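Local coordinates for protein cupin 2, conserved barrel (Desulfitobacterium hafniense, PDB 2OZJ) that is of unknown function but adopts the conserved beta-barrel fold of the cupin superfamily and forms a two-subunit assembly, at residues M2-N7 against L32-R37; A17-A22 against I40-F45; S44-E49 against K99-M104; D59-I64 against L105-I110. All blocks are in the same frame, centred on the assembly; numbering follows the deposited sequence.

Contact 1: residues M2-N7 against L32-R37; sequences MARLKN and LAQSDR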
loop_
_atom_site.group_PDB
_atom_site.type_symbol
_atom_site.label_atom_id
_atom_site.label_comp_id
_atom_site.label_asym_id
_atom_site.label_seq_id
_atom_site.Cartn_x
_atom_site.Cartn_y
_atom_site.Cartn_z
HETATM N N MSE A 2 -2.556 -12.491 -17.575
HETATM C CA MSE A 2 -3.507 -11.628 -16.803
HETATM C C MSE A 2 -2.874 -11.011 -15.559
HETATM O O MSE A 2 -2.147 -11.663 -14.849
HETATM C CB MSE A 2 -4.738 -12.431 -16.344
HETATM C CG MSE A 2 -5.488 -11.796 -15.124
HETATM SE SE MSE A 2 -6.989 -12.813 -14.359
HETATM C CE MSE A 2 -6.054 -13.779 -12.992
ATOM N N ALA A 3 -3.225 -9.766 -15.282
ATOM C CA ALA A 3 -2.815 -9.102 -14.054
ATOM C C ALA A 3 -3.713 -9.547 -12.885
ATOM O O ALA A 3 -4.939 -9.505 -12.999
ATOM C CB ALA A 3 -2.868 -7.580 -14.236
ATOM N N ARG A 4 -3.101 -9.953 -11.770
ATOM C CA ARG A 4 -3.861 -10.363 -10.594
ATOM C C ARG A 4 -3.117 -10.125 -9.295
ATOM O O ARG A 4 -1.878 -10.199 -9.245
ATOM C CB ARG A 4 -4.288 -11.831 -10.701
ATOM C CG ARG A 4 -3.183 -12.810 -10.577
ATOM C CD ARG A 4 -3.557 -14.208 -11.065
ATOM N NE ARG A 4 -2.427 -15.105 -10.838
ATOM C CZ ARG A 4 -2.070 -15.585 -9.648
ATOM N NH1 ARG A 4 -2.778 -15.310 -8.557
ATOM N NH2 ARG A 4 -1.004 -16.351 -9.554
ATOM N N LEU A 5 -3.882 -9.849 -8.237
ATOM C CA LEU A 5 -3.325 -9.698 -6.919
ATOM C C LEU A 5 -3.306 -11.087 -6.353
ATOM O O LEU A 5 -4.096 -11.947 -6.759
ATOM C CB LEU A 5 -4.159 -8.721 -6.044
ATOM C CG LEU A 5 -4.163 -7.269 -6.545
ATOM C CD1 LEU A 5 -5.027 -6.427 -5.670
ATOM C CD2 LEU A 5 -2.739 -6.669 -6.610
ATOM N N LYS A 6 -2.388 -11.329 -5.434
ATOM C CA LYS A 6 -2.204 -12.638 -4.831
ATOM C C LYS A 6 -1.535 -12.555 -3.457
ATOM O O LYS A 6 -0.987 -11.539 -3.080
ATOM C CB LYS A 6 -1.379 -13.556 -5.769
ATOM C CG LYS A 6 0.037 -13.062 -6.009
ATOM C CD LYS A 6 0.864 -14.095 -6.747
ATOM C CE LYS A 6 2.304 -13.613 -6.911
ATOM N NZ LYS A 6 3.184 -14.734 -7.408
ATOM N N ASN A 7 -1.605 -13.692 -2.753
ATOM C CA ASN A 7 -0.998 -13.884 -1.466
ATOM C C ASN A 7 -1.483 -12.929 -0.383
ATOM O O ASN A 7 -0.742 -12.588 0.561
ATOM C CB ASN A 7 0.537 -13.878 -1.576
ATOM C CG ASN A 7 1.063 -15.009 -2.418
ATOM O OD1 ASN A 7 0.501 -16.119 -2.437
ATOM N ND2 ASN A 7 2.140 -14.731 -3.169
ATOM N N LEU A 32 2.902 -9.788 -4.105
ATOM C CA LEU A 32 1.464 -9.586 -3.915
ATOM C C LEU A 32 0.739 -9.323 -5.223
ATOM O O LEU A 32 -0.460 -9.125 -5.226
ATOM C CB LEU A 32 1.206 -8.437 -2.954
ATOM C CG LEU A 32 1.881 -8.458 -1.559
ATOM C CD1 LEU A 32 1.471 -7.206 -0.757
ATOM C CD2 LEU A 32 1.589 -9.784 -0.801
ATOM N N ALA A 33 1.451 -9.331 -6.341
ATOM C CA ALA A 33 0.836 -9.182 -7.652
ATOM C C ALA A 33 1.588 -10.032 -8.664
ATOM O O ALA A 33 2.815 -10.219 -8.543
ATOM C CB ALA A 33 0.865 -7.720 -8.103
ATOM N N GLN A 34 0.831 -10.562 -9.623
ATOM C CA GLN A 34 1.357 -11.110 -10.843
ATOM C C GLN A 34 0.910 -10.142 -11.947
ATOM O O GLN A 34 -0.251 -10.105 -12.320
ATOM C CB GLN A 34 0.794 -12.516 -11.065
ATOM C CG GLN A 34 1.477 -13.310 -12.158
ATOM C CD GLN A 34 2.294 -14.462 -11.628
ATOM O OE1 GLN A 34 2.470 -14.625 -10.418
ATOM N NE2 GLN A 34 2.788 -15.287 -12.540
ATOM N N SER A 35 1.824 -9.296 -12.394
ATOM C CA SER A 35 1.505 -8.222 -13.331
ATOM C C SER A 35 2.739 -7.805 -14.130
ATOM O O SER A 35 3.861 -7.909 -13.643
ATOM C CB SER A 35 0.911 -7.035 -12.588
ATOM O OG SER A 35 0.781 -5.906 -13.421
ATOM N N ASP A 36 2.512 -7.388 -15.382
ATOM C CA ASP A 36 3.561 -6.812 -16.248
ATOM C C ASP A 36 3.655 -5.274 -16.056
ATOM O O ASP A 36 4.646 -4.653 -16.439
ATOM C CB ASP A 36 3.298 -7.169 -17.740
ATOM N N ARG A 37 2.640 -4.678 -15.439
ATOM C CA ARG A 37 2.559 -3.232 -15.277
ATOM C C ARG A 37 2.972 -2.724 -13.863
ATOM O O ARG A 37 3.309 -1.544 -13.693
ATOM C CB ARG A 37 1.122 -2.776 -15.544
#
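Arg-4 and Leu-5 form a short strand, outermost within this chain, of the six-stranded antiparallel sheet of this cupin barrel, pairing with Gln-34 and Ala-33 at the end of strand 28-34; Leu-5 N bonds to Asp-59 of the second subunit. Arg-4 and Gln-34 are the hydrogen-bonded pair: Arg-4 N donates to Gln-34 O (2.9 Å) and Gln-34 N to Arg-4 O (2.8 Å). Leu-5 and Ala-33 are the non-hydrogen-bonded pair, and on their face Leu-5 CD2 meets Ala-33 CB at 4.0 Å, both side chains packing on Ile-40 of strand 38-46. Lys-6 N still reaches Leu-32 O (2.9 Å), yet it stands 58° out of the carbonyl plane, consistent with regular pairing ending here. The other face is polar. In one conformer of Arg-4, its guanidinium lies beside the Gln-34 amide with planes 24° apart, and Gln-34 CB sits over one guanidinium face. Lys-6 starts with CG between its backbone N and carbonyl carbon (chi1 64°); from there the extended chain brings NZ to Gln-34 OE1 at 3.1 Å, nearly in line with the amide C=O. Asn-7 turns its ND2 to Ala-31 O instead. The chemistry is divided: the Leu-5 face joins the apolar layer beneath, whereas on the other a neutral amide oxygen receives a lysine ammonium, which probably polarises that carbonyl without forming an ion pair.

Contact 2: residues A17-A22 against I40-F45; sequences ASLIEA and ISLFSF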
loop_
_atom_site.group_PDB
_atom_site.type_symbol
_atom_site.label_atom_id
_atom_site.label_comp_id
_atom_site.label_asym_id
_atom_site.label_seq_id
_atom_site.Cartn_x
_atom_site.Cartn_y
_atom_site.Cartn_z
ATOM N N ALA A 17 1.738 -6.316 8.064
ATOM C CA ALA A 17 2.987 -6.717 8.715
ATOM C C ALA A 17 2.963 -8.179 9.155
ATOM O O ALA A 17 3.994 -8.839 9.248
ATOM C CB ALA A 17 3.252 -5.842 9.927
ATOM N N SER A 18 1.783 -8.701 9.463
ATOM C CA SER A 18 1.668 -10.074 9.942
ATOM C C SER A 18 1.868 -11.120 8.821
ATOM O O SER A 18 1.971 -12.304 9.121
ATOM C CB SER A 18 0.337 -10.281 10.701
ATOM O OG SER A 18 -0.714 -10.434 9.798
ATOM N N LEU A 19 1.909 -10.708 7.555
ATOM C CA LEU A 19 1.995 -11.632 6.438
ATOM C C LEU A 19 3.456 -12.049 6.137
ATOM O O LEU A 19 3.668 -12.964 5.372
ATOM C CB LEU A 19 1.360 -11.065 5.185
ATOM C CG LEU A 19 -0.144 -10.735 5.263
ATOM C CD1 LEU A 19 -0.534 -10.147 3.924
ATOM C CD2 LEU A 19 -0.986 -11.938 5.609
ATOM N N ILE A 20 4.425 -11.394 6.770
ATOM C CA ILE A 20 5.849 -11.713 6.574
ATOM C C ILE A 20 6.587 -11.648 7.919
ATOM O O ILE A 20 6.362 -10.739 8.718
ATOM C CB ILE A 20 6.498 -10.803 5.486
ATOM C CG1 ILE A 20 7.815 -11.379 4.962
ATOM C CG2 ILE A 20 6.726 -9.362 5.957
ATOM C CD1 ILE A 20 8.255 -10.708 3.670
ATOM N N GLU A 21 7.465 -12.605 8.178
ATOM C CA GLU A 21 8.335 -12.516 9.354
ATOM C C GLU A 21 9.513 -11.581 9.110
ATOM O O GLU A 21 9.758 -11.183 7.982
ATOM C CB GLU A 21 8.838 -13.900 9.748
ATOM C CG GLU A 21 7.678 -14.802 10.144
ATOM C CD GLU A 21 7.995 -16.283 9.979
ATOM O OE1 GLU A 21 8.141 -16.754 8.830
ATOM O OE2 GLU A 21 8.092 -16.970 10.999
ATOM N N ALA A 22 10.206 -11.203 10.181
ATOM C CA ALA A 22 11.436 -10.487 10.052
ATOM C C ALA A 22 12.518 -11.369 10.721
ATOM O O ALA A 22 12.272 -12.156 11.658
ATOM C CB ALA A 22 11.297 -9.019 10.601
ATOM N N ILE A 40 4.326 -5.437 -6.839
ATOM C CA ILE A 40 3.928 -5.156 -5.466
ATOM C C ILE A 40 4.504 -6.283 -4.637
ATOM O O ILE A 40 4.176 -7.471 -4.878
ATOM C CB ILE A 40 2.381 -5.086 -5.280
ATOM C CG1 ILE A 40 1.736 -4.182 -6.340
ATOM C CG2 ILE A 40 2.062 -4.690 -3.819
ATOM C CD1 ILE A 40 0.185 -4.067 -6.191
ATOM N N SER A 41 5.320 -5.934 -3.666
ATOM C CA SER A 41 6.046 -6.920 -2.883
ATOM C C SER A 41 6.124 -6.524 -1.422
ATOM O O SER A 41 6.247 -5.345 -1.079
ATOM C CB SER A 41 7.495 -7.024 -3.345
ATOM O OG SER A 41 7.623 -7.042 -4.768
ATOM N N LEU A 42 6.186 -7.541 -0.572
ATOM C CA LEU A 42 6.551 -7.375 0.836
ATOM C C LEU A 42 7.996 -7.864 1.014
ATOM O O LEU A 42 8.365 -8.904 0.463
ATOM C CB LEU A 42 5.658 -8.195 1.774
ATOM C CG LEU A 42 4.219 -7.802 1.974
ATOM C CD1 LEU A 42 3.594 -8.702 3.062
ATOM C CD2 LEU A 42 4.125 -6.259 2.261
ATOM N N PHE A 43 8.787 -7.138 1.787
ATOM C CA PHE A 43 10.152 -7.518 2.068
ATOM C C PHE A 43 10.420 -7.327 3.539
ATOM O O PHE A 43 9.853 -6.409 4.176
ATOM C CB PHE A 43 11.187 -6.641 1.375
ATOM C CG PHE A 43 11.184 -6.728 -0.075
ATOM C CD1 PHE A 43 11.794 -7.804 -0.738
ATOM C CD2 PHE A 43 10.619 -5.732 -0.842
ATOM C CE1 PHE A 43 11.805 -7.884 -2.159
ATOM C CE2 PHE A 43 10.602 -5.849 -2.260
ATOM C CZ PHE A 43 11.202 -6.909 -2.903
ATOM N N SER A 44 11.334 -8.141 4.061
ATOM C CA SER A 44 11.907 -7.881 5.367
ATOM C C SER A 44 13.367 -8.260 5.387
ATOM O O SER A 44 13.760 -9.263 4.756
ATOM C CB SER A 44 11.165 -8.666 6.401
ATOM O OG SER A 44 11.388 -10.036 6.254
ATOM N N PHE A 45 14.176 -7.453 6.070
ATOM C CA PHE A 45 15.542 -7.792 6.386
ATOM C C PHE A 45 16.040 -6.893 7.495
ATOM O O PHE A 45 15.306 -6.008 7.962
ATOM C CB PHE A 45 16.456 -7.781 5.149
ATOM C CG PHE A 45 16.540 -6.470 4.430
ATOM C CD1 PHE A 45 15.583 -6.126 3.499
ATOM C CD2 PHE A 45 17.631 -5.613 4.639
ATOM C CE1 PHE A 45 15.666 -4.924 2.814
ATOM C CE2 PHE A 45 17.739 -4.414 3.951
ATOM C CZ PHE A 45 16.753 -4.066 3.041
#
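Ser-44 and Glu-21 supply the polar link between strand 38-46 and the loop that follows the 3-10 turn at 17-19. Ser-44 OG donates to Glu-21 O at 2.6 Å, arriving in the carbonyl plane; rotation about the Ser-44 CA-CB bond to a chi1 of 68° turns the hydroxyl to the loop. Beside it lies the tightly packed part. Ile-20 points at the strand, and its extended CG1 branch lays CD1 against the backbone of Leu-42, 3.7 Å from Leu-42 O, and 4.1 Å from Leu-42 CB. Leu-42 answers from the strand, its CD1 touching Leu-19 CB at 3.9 Å. Ala-22 adds a lighter touch, with its CB 4.2 Å from Ser-44 CB. The loose side is the outer one: Glu-21 is exposed, and its OE2 forms a salt bridge with Arg-23. Between the two segments, then, the loop is joined to the strand by one hydrogen bond and an aliphatic patch. Ile-20 also rests on Leu-28 and Leu-19 on Met-30, both from strand 28-34 on one flank of strand 38-46, while on the other flank Lys-103 NZ from strand 102-109 donates to Ala-17 O.

Contact 3: residues S44-E49 against K99-M104; sequences SFADGE and KGRFKM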
loop_
_atom_site.group_PDB
_atom_site.type_symbol
_atom_site.label_atom_id
_atom_site.label_comp_id
_atom_site.label_asym_id
_atom_site.label_seq_id
_atom_site.Cartn_x
_atom_site.Cartn_y
_atom_site.Cartn_z
ATOM N N SER A 44 11.334 -8.141 4.061
ATOM C CA SER A 44 11.907 -7.881 5.367
ATOM C C SER A 44 13.367 -8.260 5.387
ATOM O O SER A 44 13.760 -9.263 4.756
ATOM C CB SER A 44 11.165 -8.666 6.401
ATOM O OG SER A 44 11.388 -10.036 6.254
ATOM N N PHE A 45 14.176 -7.453 6.070
ATOM C CA PHE A 45 15.542 -7.792 6.386
ATOM C C PHE A 45 16.040 -6.893 7.495
ATOM O O PHE A 45 15.306 -6.008 7.962
ATOM C CB PHE A 45 16.456 -7.781 5.149
ATOM C CG PHE A 45 16.540 -6.470 4.430
ATOM C CD1 PHE A 45 15.583 -6.126 3.499
ATOM C CD2 PHE A 45 17.631 -5.613 4.639
ATOM C CE1 PHE A 45 15.666 -4.924 2.814
ATOM C CE2 PHE A 45 17.739 -4.414 3.951
ATOM C CZ PHE A 45 16.753 -4.066 3.041
ATOM N N ALA A 46 17.289 -7.091 7.887
ATOM C CA ALA A 46 17.872 -6.329 8.979
ATOM C C ALA A 46 19.137 -5.687 8.463
ATOM O O ALA A 46 19.873 -6.283 7.663
ATOM C CB ALA A 46 18.194 -7.239 10.162
ATOM N N ASP A 47 19.394 -4.464 8.911
ATOM C CA ASP A 47 20.660 -3.773 8.632
ATOM C C ASP A 47 20.992 -3.748 7.108
ATOM O O ASP A 47 20.102 -3.462 6.278
ATOM C CB ASP A 47 21.725 -4.374 9.551
ATOM C CG ASP A 47 21.378 -4.168 11.054
ATOM O OD1 ASP A 47 20.818 -3.109 11.417
ATOM O OD2 ASP A 47 21.652 -5.051 11.882
ATOM N N GLY A 48 22.236 -4.029 6.730
ATOM C CA GLY A 48 22.607 -4.069 5.305
ATOM C C GLY A 48 22.628 -5.475 4.708
ATOM O O GLY A 48 23.370 -5.738 3.739
ATOM N N GLU A 49 21.813 -6.377 5.276
ATOM C CA GLU A 49 21.778 -7.784 4.824
ATOM C C GLU A 49 21.433 -7.879 3.336
ATOM O O GLU A 49 21.912 -8.794 2.659
ATOM C CB GLU A 49 20.815 -8.655 5.653
ATOM C CG GLU A 49 21.485 -9.481 6.748
ATOM N N LYS A 99 17.485 -0.188 10.034
ATOM C CA LYS A 99 18.081 0.211 11.301
ATOM C C LYS A 99 17.572 -0.871 12.226
ATOM O O LYS A 99 16.537 -0.726 12.856
ATOM C CB LYS A 99 17.599 1.592 11.725
ATOM C CG LYS A 99 18.259 2.731 10.957
ATOM C CD LYS A 99 17.622 4.108 11.247
ATOM C CE LYS A 99 17.672 4.489 12.700
ATOM N NZ LYS A 99 17.268 5.922 12.882
ATOM N N GLY A 100 18.270 -1.993 12.239
ATOM C CA GLY A 100 17.730 -3.223 12.796
ATOM C C GLY A 100 16.796 -3.895 11.805
ATOM O O GLY A 100 16.866 -3.665 10.591
ATOM N N ARG A 101 15.935 -4.754 12.333
ATOM C CA ARG A 101 14.958 -5.467 11.531
ATOM C C ARG A 101 13.838 -4.528 11.059
ATOM O O ARG A 101 13.457 -3.598 11.757
ATOM C CB ARG A 101 14.332 -6.605 12.335
ATOM C CG ARG A 101 15.291 -7.732 12.672
ATOM C CD ARG A 101 15.078 -8.239 14.092
ATOM N NE ARG A 101 14.133 -9.351 14.144
ATOM C CZ ARG A 101 14.456 -10.618 14.427
ATOM N NH1 ARG A 101 15.713 -10.988 14.703
ATOM N NH2 ARG A 101 13.494 -11.534 14.448
ATOM N N PHE A 102 13.348 -4.739 9.852
ATOM C CA PHE A 102 12.165 -4.013 9.386
ATOM C C PHE A 102 11.412 -4.800 8.313
ATOM O O PHE A 102 11.919 -5.761 7.738
ATOM C CB PHE A 102 12.500 -2.566 8.912
ATOM C CG PHE A 102 13.074 -2.492 7.545
ATOM C CD1 PHE A 102 14.327 -3.014 7.279
ATOM C CD2 PHE A 102 12.344 -1.919 6.507
ATOM C CE1 PHE A 102 14.860 -2.971 6.012
ATOM C CE2 PHE A 102 12.873 -1.878 5.247
ATOM C CZ PHE A 102 14.118 -2.404 4.988
ATOM N N LYS A 103 10.177 -4.362 8.085
ATOM C CA LYS A 103 9.324 -4.898 7.089
ATOM C C LYS A 103 8.795 -3.746 6.253
ATOM O O LYS A 103 8.466 -2.676 6.788
ATOM C CB LYS A 103 8.141 -5.600 7.727
ATOM C CG LYS A 103 8.479 -6.785 8.602
ATOM C CD LYS A 103 7.213 -7.316 9.270
ATOM C CE LYS A 103 7.523 -8.417 10.289
ATOM N NZ LYS A 103 6.282 -8.902 10.966
HETATM N N MSE A 104 8.733 -3.927 4.941
HETATM C CA MSE A 104 8.163 -2.902 4.069
HETATM C C MSE A 104 7.339 -3.461 2.925
HETATM O O MSE A 104 7.523 -4.598 2.492
HETATM C CB MSE A 104 9.276 -2.030 3.488
HETATM C CG MSE A 104 10.127 -2.755 2.508
HETATM SE SE MSE A 104 11.401 -1.631 1.620
HETATM C CE MSE A 104 12.442 -3.084 0.919
#
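Phe-45 and Phe-102 form the central hydrogen-bonded pair where strands 38-46 and 102-109, antiparallel neighbours in the cupin sheet, meet near one end of the barrel. In the backbone, Phe-102 N donates to Phe-45 O at 3.0 Å, while the return bond from Phe-45 N to Phe-102 O is longer, 3.3 Å. Past the non-hydrogen-bonded pair Ala-46 and Arg-101 the ladder ends, and a single bond follows, Asp-47 N to Gly-100 O (3.1 Å), its donor above the carbonyl plane. Ala-46 begins a type II' turn ending at Glu-49, with Asp-47 and Gly-48 as its central residues. A side-chain bond closes this end: Gly-100 N donates to Asp-47 OD1 at 2.9 Å, approaching from above the carboxylate, 35° out of its plane. Gly-100 has a positive phi, at which a CB would press on the preceding carbonyl oxygen, so the backbone shape here suits glycine. Apolar contacts fill both faces. On one, Ala-46 CB meets Arg-101 CG, and the aliphatic part of Lys-103 passes Ser-44 CB before NZ goes on to Gln-66 OE1. On the opposite face the two phenylalanines make a T-shaped stack with planes at 70° and centroids 4.9 Å apart. A chi1 of 60° swings the Phe-45 ring over to its partner; Phe-102 CE1 stands 3.6 Å above the centre of that ring, while the selenomethionine methyl CE of Met-104 touches its edge.

Contact 4: residues D59-I64 against L105-I110; sequences DTLYLI and LQITLI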
loop_
_atom_site.group_PDB
_atom_site.type_symbol
_atom_site.label_atom_id
_atom_site.label_comp_id
_atom_site.label_asym_id
_atom_site.label_seq_id
_atom_site.Cartn_x
_atom_site.Cartn_y
_atom_site.Cartn_z
ATOM N N ASP A 59 8.518 4.668 -11.310
ATOM C CA ASP A 59 8.341 5.186 -9.957
ATOM C C ASP A 59 8.071 4.066 -8.967
ATOM O O ASP A 59 7.435 3.070 -9.305
ATOM C CB ASP A 59 7.180 6.184 -9.920
ATOM C CG ASP A 59 7.428 7.435 -10.727
ATOM O OD1 ASP A 59 8.566 7.737 -11.107
ATOM O OD2 ASP A 59 6.427 8.148 -10.955
ATOM N N THR A 60 8.549 4.263 -7.739
ATOM C CA THR A 60 8.399 3.328 -6.642
ATOM C C THR A 60 7.887 4.036 -5.431
ATOM O O THR A 60 8.290 5.160 -5.167
ATOM C CB THR A 60 9.751 2.724 -6.274
ATOM O OG1 THR A 60 10.263 2.090 -7.434
ATOM C CG2 THR A 60 9.611 1.693 -5.164
ATOM N N LEU A 61 6.955 3.428 -4.718
ATOM C CA LEU A 61 6.638 3.867 -3.360
ATOM C C LEU A 61 7.015 2.786 -2.366
ATOM O O LEU A 61 6.708 1.603 -2.546
ATOM C CB LEU A 61 5.176 4.261 -3.185
ATOM C CG LEU A 61 4.028 3.276 -2.916
ATOM C CD1 LEU A 61 4.112 2.637 -1.508
ATOM C CD2 LEU A 61 2.679 3.966 -3.065
ATOM N N TYR A 62 7.657 3.234 -1.310
ATOM C CA TYR A 62 8.039 2.405 -0.148
ATOM C C TYR A 62 7.143 2.799 1.047
ATOM O O TYR A 62 6.963 3.987 1.355
ATOM C CB TYR A 62 9.483 2.641 0.244
ATOM C CG TYR A 62 10.464 2.196 -0.771
ATOM C CD1 TYR A 62 10.691 0.859 -0.961
ATOM C CD2 TYR A 62 11.171 3.098 -1.548
ATOM C CE1 TYR A 62 11.597 0.419 -1.901
ATOM C CE2 TYR A 62 12.092 2.653 -2.508
ATOM C CZ TYR A 62 12.289 1.318 -2.666
ATOM O OH TYR A 62 13.187 0.843 -3.594
ATOM N N LEU A 63 6.614 1.794 1.726
ATOM C CA LEU A 63 5.806 1.968 2.933
ATOM C C LEU A 63 6.376 1.092 4.029
ATOM O O LEU A 63 6.449 -0.131 3.870
ATOM C CB LEU A 63 4.341 1.631 2.713
ATOM C CG LEU A 63 3.419 1.642 3.946
ATOM C CD1 LEU A 63 3.091 3.046 4.537
ATOM C CD2 LEU A 63 2.089 0.959 3.507
ATOM N N ILE A 64 6.823 1.725 5.121
ATOM C CA ILE A 64 7.410 0.974 6.219
ATOM C C ILE A 64 6.295 0.402 7.091
ATOM O O ILE A 64 5.432 1.134 7.547
ATOM C CB ILE A 64 8.369 1.816 7.063
ATOM C CG1 ILE A 64 9.380 2.509 6.172
ATOM C CG2 ILE A 64 9.107 0.921 8.096
ATOM C CD1 ILE A 64 10.184 1.590 5.332
ATOM N N LEU A 105 6.451 -2.613 2.410
ATOM C CA LEU A 105 5.751 -2.823 1.148
ATOM C C LEU A 105 6.414 -1.959 0.093
ATOM O O LEU A 105 6.688 -0.795 0.335
ATOM C CB LEU A 105 4.284 -2.407 1.295
ATOM C CG LEU A 105 3.399 -2.389 0.044
ATOM C CD1 LEU A 105 3.088 -3.779 -0.423
ATOM C CD2 LEU A 105 2.135 -1.604 0.354
ATOM N N GLN A 106 6.642 -2.537 -1.084
ATOM C CA GLN A 106 7.171 -1.799 -2.223
ATOM C C GLN A 106 6.165 -1.906 -3.363
ATOM O O GLN A 106 5.645 -2.991 -3.642
ATOM C CB GLN A 106 8.497 -2.408 -2.667
ATOM C CG GLN A 106 9.060 -1.838 -3.962
ATOM C CD GLN A 106 10.487 -2.317 -4.260
ATOM O OE1 GLN A 106 11.172 -2.842 -3.390
ATOM N NE2 GLN A 106 10.922 -2.128 -5.500
ATOM N N ILE A 107 5.885 -0.781 -4.003
ATOM C CA ILE A 107 5.086 -0.757 -5.226
ATOM C C ILE A 107 5.905 -0.079 -6.280
ATOM O O ILE A 107 6.294 1.051 -6.095
ATOM C CB ILE A 107 3.745 -0.008 -5.031
ATOM C CG1 ILE A 107 2.901 -0.706 -3.975
ATOM C CG2 ILE A 107 2.974 0.102 -6.410
ATOM C CD1 ILE A 107 1.760 0.188 -3.470
ATOM N N THR A 108 6.210 -0.788 -7.358
ATOM C CA THR A 108 6.975 -0.215 -8.448
ATOM C C THR A 108 6.230 -0.329 -9.774
ATOM O O THR A 108 5.744 -1.396 -10.130
ATOM C CB THR A 108 8.370 -0.837 -8.569
ATOM O OG1 THR A 108 9.073 -0.678 -7.345
ATOM C CG2 THR A 108 9.156 -0.134 -9.653
ATOM N N LEU A 109 6.115 0.783 -10.487
ATOM C CA LEU A 109 5.579 0.752 -11.848
ATOM C C LEU A 109 6.631 0.220 -12.823
ATOM O O LEU A 109 7.793 0.632 -12.798
ATOM C CB LEU A 109 5.168 2.129 -12.266
ATOM C CG LEU A 109 4.124 2.778 -11.360
ATOM C CD1 LEU A 109 3.727 4.122 -11.925
ATOM C CD2 LEU A 109 2.890 1.902 -11.106
ATOM N N ILE A 110 6.244 -0.742 -13.636
ATOM C CA ILE A 110 7.130 -1.210 -14.703
ATOM C C ILE A 110 6.590 -0.396 -15.871
ATOM O O ILE A 110 5.606 -0.807 -16.503
ATOM C CB ILE A 110 7.022 -2.718 -14.972
ATOM C CG1 ILE A 110 7.084 -3.515 -13.676
ATOM C CG2 ILE A 110 8.135 -3.170 -15.954
ATOM C CD1 ILE A 110 8.317 -3.223 -12.867
#
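Thr-108 and Thr-60 face each other as a non-hydrogen-bonded pair, and their hydroxyls join directly: Thr-108 OG1 donates to Thr-60 OG1 at 3.0 Å. In one conformer of Gln-106, NE2 donates to the same Thr-108 OG1, also at 3.0 Å, with the oxygen in the amide plane and a nearly straight N-H...O angle of 173°. Around these bonds runs a regular antiparallel ladder. Leu-61 and Ile-107 exchange bonds, Leu-61 N to Ile-107 O being 2.8 Å; Leu-63 and Leu-105 do likewise, and Leu-109 N to Asp-59 O (2.9 Å) closes the series. Further out on the threonine face, Gln-106 in that conformer sets CG opposite its backbone N (chi1 172°), and the extended chain lays its amide alongside the Tyr-62 ring, planes 63° apart. Thr-60 CG2 covers one face of that ring near its rim, and Tyr-62 OH goes on to His-94 NE2. The other face is aliphatic: Leu-61 CG packs on Ile-107 CD1 (3.9 Å) and Leu-63 CD2 on Leu-105 CD2 (4.1 Å). Both faces are buried but chemically distinct: on one, the threonine hydroxyls and the Gln-106 N-H are linked and Tyr-62 reaches a histidine, consistent with a polar barrel interior; of the other, Leu-61 and Ile-107 pack against the second subunit.

Contacts 1, 3 and 4 join neighbouring strands of the six-stranded sheet, while contact 2 packs the 17-22 loop on strand 38-46. Contacts 1 and 2 are linked by a probable hydrogen bond from Leu-32 N to Ile-40 O (2.8 Å). Contacts 2 and 3 share Ser-44 and Phe-45, their centres about 10 Å apart; contacts 3 and 4 divide strand 102-109 between them, and Met-104 SE lies 3.7 Å from Tyr-62 CD1. Contacts 1 and 3 fall on opposite sides of the chain's centre, about 25 Å between centres. The dimer brings contact 1 onto contact 4 of the second subunit, where Leu-5 N donates to Asp-59 OD2. The residues of contact 4 nearest His-94 probably line the cupin pocket.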